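Local coordinates for D-alanyl transferase DltD (PDB 6PFX), which probably transfers D-alanine to lipoteichoic acid in the Gram-positive cell envelope, as a membrane-associated member of the SGNH hydrolase clan, at residues E254-R267 against W300-F314. Numbering follows the deposited sequence.
Sequences EPELKQSQKNWDYR and WSDYTGLSQEMLQGF
A loop of consecutive beta turns, Leu257 to Trp264, binds the C-terminal end of helix 298-304, where Tyr303 and Thr304 offer their carbonyls. Gln259 N meets Tyr303 O on a lone pair (3.0 Å, nearly straight), and Gln261 N takes Thr304 O at 2.8 Å. The Gln261 side chain returns to the same helix end: its OE1 accepts from Thr304 OG1 at 2.8 Å, the hydroxyl lying well above the amide plane. Placed between the backbone N and the carbonyl carbon (chi1 67°), OG1 also accepts from Leu306 N, an ST turn that shapes the exit from the helix. One water accepts from both Gln261 NE2 and Trp300 NE1, tying the amide to the indole.

Toward the Glu254 end of the contact, Tyr303 extends with CG anti to the backbone N (chi1 -176°), and its OH donates to Glu254 O at 2.6 Å from above the carbonyl plane, while Leu257 N approaches that oxygen from the opposite face. Lys258 CA sits over one ring face, toward its rim, with CB close to CZ. Leu257 CD1 meets the edge of the Trp300 indole at 3.9 Å.

Beyond Gly305, which turns the chain with positive phi, Met310 bends so that SD receives a weak bond from Tyr266 N (3.3 Å) and lies obliquely beside the Tyr266 ring, a Met-aromatic contact, while CE packs against CD2. Leu311 CD2 touches the edge of the same ring. Arg267 grips Asp265 side-on, NE to OD1 and NH2 to OD2, and Met310 crosses this pair obliquely, its CG 3.5 Å from Asp265 OD1. The loop thus spans the junction between helices 298-304 and 308-323, which follow strand 288-293 of the parallel sheet, with Phe239 and helix 243-250 packing against Trp300.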
loop_
_atom_site.group_PDB
_atom_site.type_symbol
_atom_site.label_atom_id
_atom_site.label_comp_id
_atom_site.label_asym_id
_atom_site.label_seq_id
_atom_site.Cartn_x
_atom_site.Cartn_y
_atom_site.Cartn_z
ATOM N N GLU A 254 -4.702 -21.971 -18.131
ATOM C CA GLU A 254 -3.560 -22.497 -17.393
ATOM C C GLU A 254 -2.440 -22.979 -18.303
ATOM O O GLU A 254 -1.271 -22.709 -17.981
ATOM C CB GLU A 254 -4.012 -23.553 -16.379
ATOM C CG GLU A 254 -2.902 -24.016 -15.446
ATOM C CD GLU A 254 -2.172 -25.258 -15.941
ATOM O OE1 GLU A 254 -1.240 -25.712 -15.238
ATOM O OE2 GLU A 254 -2.522 -25.780 -17.021
ATOM N N PRO A 255 -2.703 -23.640 -19.436
ATOM C CA PRO A 255 -1.585 -24.029 -20.317
ATOM C C PRO A 255 -0.778 -22.851 -20.839
ATOM O O PRO A 255 0.461 -22.908 -20.869
ATOM C CB PRO A 255 -2.280 -24.787 -21.460
ATOM C CG PRO A 255 -3.579 -25.251 -20.879
ATOM C CD PRO A 255 -3.996 -24.183 -19.898
ATOM N N GLU A 256 -1.465 -21.788 -21.266
ATOM C CA GLU A 256 -0.833 -20.614 -21.845
ATOM C C GLU A 256 0.000 -19.847 -20.834
ATOM O O GLU A 256 0.887 -19.083 -21.228
ATOM C CB GLU A 256 -1.935 -19.705 -22.398
ATOM C CG GLU A 256 -2.689 -20.269 -23.611
ATOM C CD GLU A 256 -3.641 -21.428 -23.290
ATOM O OE1 GLU A 256 -4.094 -21.556 -22.130
ATOM O OE2 GLU A 256 -3.940 -22.220 -24.213
ATOM N N LEU A 257 -0.253 -20.036 -19.546
ATOM C CA LEU A 257 0.490 -19.303 -18.529
ATOM C C LEU A 257 1.865 -19.902 -18.282
ATOM O O LEU A 257 2.710 -19.247 -17.668
ATOM C CB LEU A 257 -0.336 -19.229 -17.244
ATOM C CG LEU A 257 -1.601 -18.380 -17.365
ATOM C CD1 LEU A 257 -2.531 -18.545 -16.185
ATOM C CD2 LEU A 257 -1.214 -16.910 -17.505
ATOM N N LYS A 258 2.128 -21.111 -18.763
ATOM C CA LYS A 258 3.444 -21.697 -18.560
ATOM C C LYS A 258 4.509 -20.850 -19.247
ATOM O O LYS A 258 4.403 -20.535 -20.437
ATOM C CB LYS A 258 3.483 -23.122 -19.102
ATOM C CG LYS A 258 4.761 -23.839 -18.739
ATOM C CD LYS A 258 4.838 -25.236 -19.392
ATOM C CE LYS A 258 6.123 -25.941 -19.003
ATOM N NZ LYS A 258 6.042 -26.376 -17.592
ATOM N N GLN A 259 5.546 -20.495 -18.490
ATOM C CA GLN A 259 6.676 -19.683 -18.942
ATOM C C GLN A 259 6.279 -18.274 -19.379
ATOM O O GLN A 259 7.102 -17.558 -19.968
ATOM C CB GLN A 259 7.511 -20.372 -20.036
ATOM C CG GLN A 259 8.365 -21.514 -19.538
ATOM C CD GLN A 259 9.456 -21.068 -18.571
ATOM O OE1 GLN A 259 9.405 -21.374 -17.381
ATOM N NE2 GLN A 259 10.450 -20.351 -19.083
ATOM N N SER A 260 5.047 -17.843 -19.085
ATOM C CA SER A 260 4.554 -16.567 -19.589
ATOM C C SER A 260 5.235 -15.373 -18.940
ATOM O O SER A 260 5.157 -14.268 -19.485
ATOM C CB SER A 260 3.044 -16.454 -19.386
ATOM O OG SER A 260 2.712 -16.556 -18.013
ATOM N N GLN A 261 5.899 -15.571 -17.799
ATOM C CA GLN A 261 6.521 -14.493 -17.036
ATOM C C GLN A 261 8.041 -14.592 -17.029
ATOM O O GLN A 261 8.696 -13.928 -16.225
ATOM C CB GLN A 261 5.962 -14.508 -15.609
ATOM C CG GLN A 261 4.442 -14.427 -15.607
ATOM C CD GLN A 261 3.792 -14.529 -14.225
ATOM O OE1 GLN A 261 4.448 -14.777 -13.217
ATOM N NE2 GLN A 261 2.477 -14.351 -14.192
ATOM N N LYS A 262 8.624 -15.370 -17.942
ATOM C CA LYS A 262 10.065 -15.596 -17.893
ATOM C C LYS A 262 10.874 -14.309 -18.058
ATOM O O LYS A 262 12.000 -14.222 -17.552
ATOM C CB LYS A 262 10.469 -16.614 -18.963
ATOM C CG LYS A 262 10.331 -16.114 -20.378
ATOM C CD LYS A 262 10.666 -17.217 -21.382
ATOM C CE LYS A 262 10.429 -16.748 -22.810
ATOM N NZ LYS A 262 10.821 -17.777 -23.813
ATOM N N ASN A 263 10.336 -13.305 -18.750
ATOM C CA ASN A 263 11.081 -12.071 -18.975
ATOM C C ASN A 263 10.551 -10.896 -18.167
ATOM O O ASN A 263 10.994 -9.760 -18.381
ATOM C CB ASN A 263 11.124 -11.725 -20.462
ATOM C CG ASN A 263 11.854 -12.773 -21.271
ATOM O OD1 ASN A 263 12.975 -13.166 -20.948
ATOM N ND2 ASN A 263 11.207 -13.253 -22.310
ATOM N N TRP A 264 9.642 -11.147 -17.226
ATOM C CA TRP A 264 9.084 -10.078 -16.408
ATOM C C TRP A 264 10.127 -9.559 -15.423
ATOM O O TRP A 264 10.899 -10.329 -14.844
ATOM C CB TRP A 264 7.858 -10.596 -15.659
ATOM C CG TRP A 264 6.611 -10.722 -16.500
ATOM C CD1 TRP A 264 6.520 -10.764 -17.873
ATOM C CD2 TRP A 264 5.272 -10.826 -16.008
ATOM N NE1 TRP A 264 5.196 -10.862 -18.253
ATOM C CE2 TRP A 264 4.416 -10.925 -17.126
ATOM C CE3 TRP A 264 4.713 -10.851 -14.724
ATOM C CZ2 TRP A 264 3.034 -11.046 -16.993
ATOM C CZ3 TRP A 264 3.340 -10.968 -14.594
ATOM C CH2 TRP A 264 2.517 -11.048 -15.720
ATOM N N ASP A 265 10.120 -8.244 -15.201
ATOM C CA ASP A 265 11.174 -7.581 -14.439
ATOM C C ASP A 265 10.505 -6.463 -13.659
ATOM O O ASP A 265 9.786 -5.653 -14.252
ATOM C CB ASP A 265 12.258 -7.023 -15.378
ATOM C CG ASP A 265 13.615 -6.835 -14.683
ATOM O OD1 ASP A 265 13.644 -6.633 -13.450
ATOM O OD2 ASP A 265 14.660 -6.878 -15.364
ATOM N N TYR A 266 10.696 -6.463 -12.337
ATOM C CA TYR A 266 10.173 -5.426 -11.457
ATOM C C TYR A 266 11.274 -4.529 -10.894
ATOM O O TYR A 266 11.062 -3.840 -9.886
ATOM C CB TYR A 266 9.403 -6.073 -10.301
ATOM C CG TYR A 266 8.245 -6.981 -10.666
ATOM C CD1 TYR A 266 7.424 -6.704 -11.750
ATOM C CD2 TYR A 266 7.939 -8.090 -9.878
ATOM C CE1 TYR A 266 6.354 -7.528 -12.068
ATOM C CE2 TYR A 266 6.874 -8.915 -10.189
ATOM C CZ TYR A 266 6.071 -8.623 -11.266
ATOM O OH TYR A 266 5.015 -9.474 -11.550
ATOM N N ARG A 267 12.444 -4.517 -11.524
ATOM C CA ARG A 267 13.559 -3.772 -10.967
ATOM C C ARG A 267 13.647 -2.360 -11.520
ATOM O O ARG A 267 14.405 -1.559 -10.968
ATOM C CB ARG A 267 14.884 -4.506 -11.193
ATOM C CG ARG A 267 14.973 -5.840 -10.450
ATOM C CD ARG A 267 16.189 -6.675 -10.837
ATOM N NE ARG A 267 16.243 -6.807 -12.284
ATOM C CZ ARG A 267 17.363 -6.878 -12.991
ATOM N NH1 ARG A 267 18.546 -6.837 -12.402
ATOM N NH2 ARG A 267 17.302 -6.940 -14.306
ATOM N N TRP A 300 4.116 -21.339 -8.107
ATOM C CA TRP A 300 3.597 -20.568 -9.226
ATOM C C TRP A 300 4.715 -19.964 -10.070
ATOM O O TRP A 300 4.669 -20.047 -11.298
ATOM C CB TRP A 300 2.687 -19.457 -8.702
ATOM C CG TRP A 300 2.052 -18.683 -9.787
ATOM C CD1 TRP A 300 2.198 -17.344 -10.054
ATOM C CD2 TRP A 300 1.175 -19.200 -10.790
ATOM N NE1 TRP A 300 1.449 -17.002 -11.159
ATOM C CE2 TRP A 300 0.819 -18.126 -11.628
ATOM C CE3 TRP A 300 0.653 -20.470 -11.061
ATOM C CZ2 TRP A 300 -0.037 -18.284 -12.706
ATOM C CZ3 TRP A 300 -0.187 -20.620 -12.131
ATOM C CH2 TRP A 300 -0.527 -19.537 -12.939
ATOM N N SER A 301 5.738 -19.369 -9.451
ATOM C CA SER A 301 6.828 -18.815 -10.252
ATOM C C SER A 301 7.599 -19.918 -10.971
ATOM O O SER A 301 8.118 -19.693 -12.070
ATOM C CB SER A 301 7.754 -17.949 -9.389
ATOM O OG SER A 301 8.333 -18.684 -8.326
ATOM N N ASP A 302 7.693 -21.112 -10.376
ATOM C CA ASP A 302 8.291 -22.232 -11.092
ATOM C C ASP A 302 7.553 -22.476 -12.405
ATOM O O ASP A 302 8.168 -22.753 -13.442
ATOM C CB ASP A 302 8.220 -23.501 -10.242
ATOM C CG ASP A 302 9.283 -23.572 -9.152
ATOM O OD1 ASP A 302 10.221 -22.744 -9.097
ATOM O OD2 ASP A 302 9.159 -24.497 -8.324
ATOM N N TYR A 303 6.226 -22.369 -12.373
ATOM C CA TYR A 303 5.424 -22.629 -13.559
ATOM C C TYR A 303 5.492 -21.485 -14.565
ATOM O O TYR A 303 5.668 -21.721 -15.766
ATOM C CB TYR A 303 3.973 -22.879 -13.154
ATOM C CG TYR A 303 3.067 -23.254 -14.289
ATOM C CD1 TYR A 303 3.259 -24.431 -14.980
ATOM C CD2 TYR A 303 2.002 -22.454 -14.653
ATOM C CE1 TYR A 303 2.444 -24.789 -16.004
ATOM C CE2 TYR A 303 1.165 -22.809 -15.692
ATOM C CZ TYR A 303 1.397 -23.989 -16.361
ATOM O OH TYR A 303 0.598 -24.395 -17.403
ATOM N N THR A 304 5.353 -20.239 -14.100
ATOM C CA THR A 304 5.306 -19.121 -15.028
ATOM C C THR A 304 6.691 -18.674 -15.481
ATOM O O THR A 304 6.796 -17.912 -16.447
ATOM C CB THR A 304 4.649 -17.886 -14.398
ATOM O OG1 THR A 304 5.494 -17.407 -13.341
ATOM C CG2 THR A 304 3.262 -18.179 -13.860
ATOM N N GLY A 305 7.744 -19.093 -14.777
ATOM C CA GLY A 305 9.095 -18.677 -15.074
ATOM C C GLY A 305 9.516 -17.359 -14.466
ATOM O O GLY A 305 10.647 -16.920 -14.704
ATOM N N LEU A 306 8.644 -16.698 -13.715
ATOM C CA LEU A 306 9.035 -15.481 -13.020
ATOM C C LEU A 306 10.262 -15.763 -12.167
ATOM O O LEU A 306 10.285 -16.725 -11.394
ATOM C CB LEU A 306 7.889 -15.026 -12.125
ATOM C CG LEU A 306 8.098 -13.662 -11.454
ATOM C CD1 LEU A 306 7.885 -12.547 -12.492
ATOM C CD2 LEU A 306 7.182 -13.515 -10.255
ATOM N N SER A 307 11.266 -14.896 -12.280
ATOM C CA SER A 307 12.550 -15.138 -11.644
ATOM C C SER A 307 12.554 -14.715 -10.183
ATOM O O SER A 307 12.367 -13.531 -9.861
ATOM C CB SER A 307 13.659 -14.375 -12.353
ATOM O OG SER A 307 14.856 -14.485 -11.612
ATOM N N GLN A 308 12.832 -15.677 -9.302
ATOM C CA GLN A 308 13.012 -15.353 -7.891
ATOM C C GLN A 308 14.281 -14.534 -7.657
ATOM O O GLN A 308 14.299 -13.678 -6.759
ATOM C CB GLN A 308 13.006 -16.614 -7.028
ATOM C CG GLN A 308 11.667 -17.331 -6.966
ATOM C CD GLN A 308 10.667 -16.600 -6.114
ATOM O OE1 GLN A 308 11.048 -15.821 -5.233
ATOM N NE2 GLN A 308 9.378 -16.838 -6.359
ATOM N N GLU A 309 15.339 -14.777 -8.444
ATOM C CA GLU A 309 16.532 -13.942 -8.364
ATOM C C GLU A 309 16.187 -12.496 -8.691
ATOM O O GLU A 309 16.653 -11.562 -8.021
ATOM C CB GLU A 309 17.604 -14.484 -9.311
ATOM C CG GLU A 309 18.865 -13.662 -9.273
ATOM C CD GLU A 309 19.898 -14.103 -10.285
ATOM O OE1 GLU A 309 19.850 -15.268 -10.748
ATOM O OE2 GLU A 309 20.760 -13.268 -10.616
ATOM N N MET A 310 15.331 -12.292 -9.693
ATOM C CA MET A 310 14.879 -10.943 -10.013
ATOM C C MET A 310 14.131 -10.323 -8.841
ATOM O O MET A 310 14.345 -9.156 -8.509
ATOM C CB MET A 310 13.986 -10.971 -11.257
ATOM C CG MET A 310 13.416 -9.621 -11.666
ATOM S SD MET A 310 11.931 -9.137 -10.758
ATOM C CE MET A 310 10.763 -10.352 -11.382
ATOM N N LEU A 311 13.260 -11.093 -8.188
ATOM C CA LEU A 311 12.522 -10.556 -7.047
ATOM C C LEU A 311 13.459 -10.187 -5.902
ATOM O O LEU A 311 13.230 -9.198 -5.191
ATOM C CB LEU A 311 11.496 -11.587 -6.588
ATOM C CG LEU A 311 10.315 -11.874 -7.504
ATOM C CD1 LEU A 311 9.475 -13.064 -7.021
ATOM C CD2 LEU A 311 9.444 -10.628 -7.622
ATOM N N GLN A 312 14.513 -10.980 -5.700
ATOM C CA GLN A 312 15.525 -10.643 -4.708
ATOM C C GLN A 312 16.236 -9.343 -5.060
ATOM O O GLN A 312 16.636 -8.593 -4.165
ATOM C CB GLN A 312 16.530 -11.785 -4.579
ATOM C CG GLN A 312 15.949 -12.996 -3.934
ATOM C CD GLN A 312 16.693 -14.278 -4.257
ATOM O OE1 GLN A 312 17.834 -14.255 -4.721
ATOM N NE2 GLN A 312 16.036 -15.410 -4.027
ATOM N N GLY A 313 16.452 -9.094 -6.357
ATOM C CA GLY A 313 17.009 -7.823 -6.788
ATOM C C GLY A 313 16.060 -6.664 -6.558
ATOM O O GLY A 313 16.484 -5.582 -6.136
ATOM N N PHE A 314 14.765 -6.869 -6.830
ATOM C CA PHE A 314 13.788 -5.850 -6.470
ATOM C C PHE A 314 13.898 -5.510 -4.985
ATOM O O PHE A 314 13.930 -4.333 -4.592
ATOM C CB PHE A 314 12.346 -6.270 -6.795
ATOM C CG PHE A 314 11.345 -5.437 -6.058
ATOM C CD1 PHE A 314 11.008 -4.169 -6.508
ATOM C CD2 PHE A 314 10.793 -5.888 -4.877
ATOM C CE1 PHE A 314 10.128 -3.379 -5.809
ATOM C CE2 PHE A 314 9.918 -5.093 -4.169
ATOM C CZ PHE A 314 9.605 -3.826 -4.630
HETATM O O HOH W 1 7.216 -23.788 -16.545
HETATM O O HOH W 2 11.297 -13.034 -14.570
HETATM O O HOH W 3 0.487 -14.280 -11.823
HETATM O O HOH W 4 12.897 -16.415 -16.074
#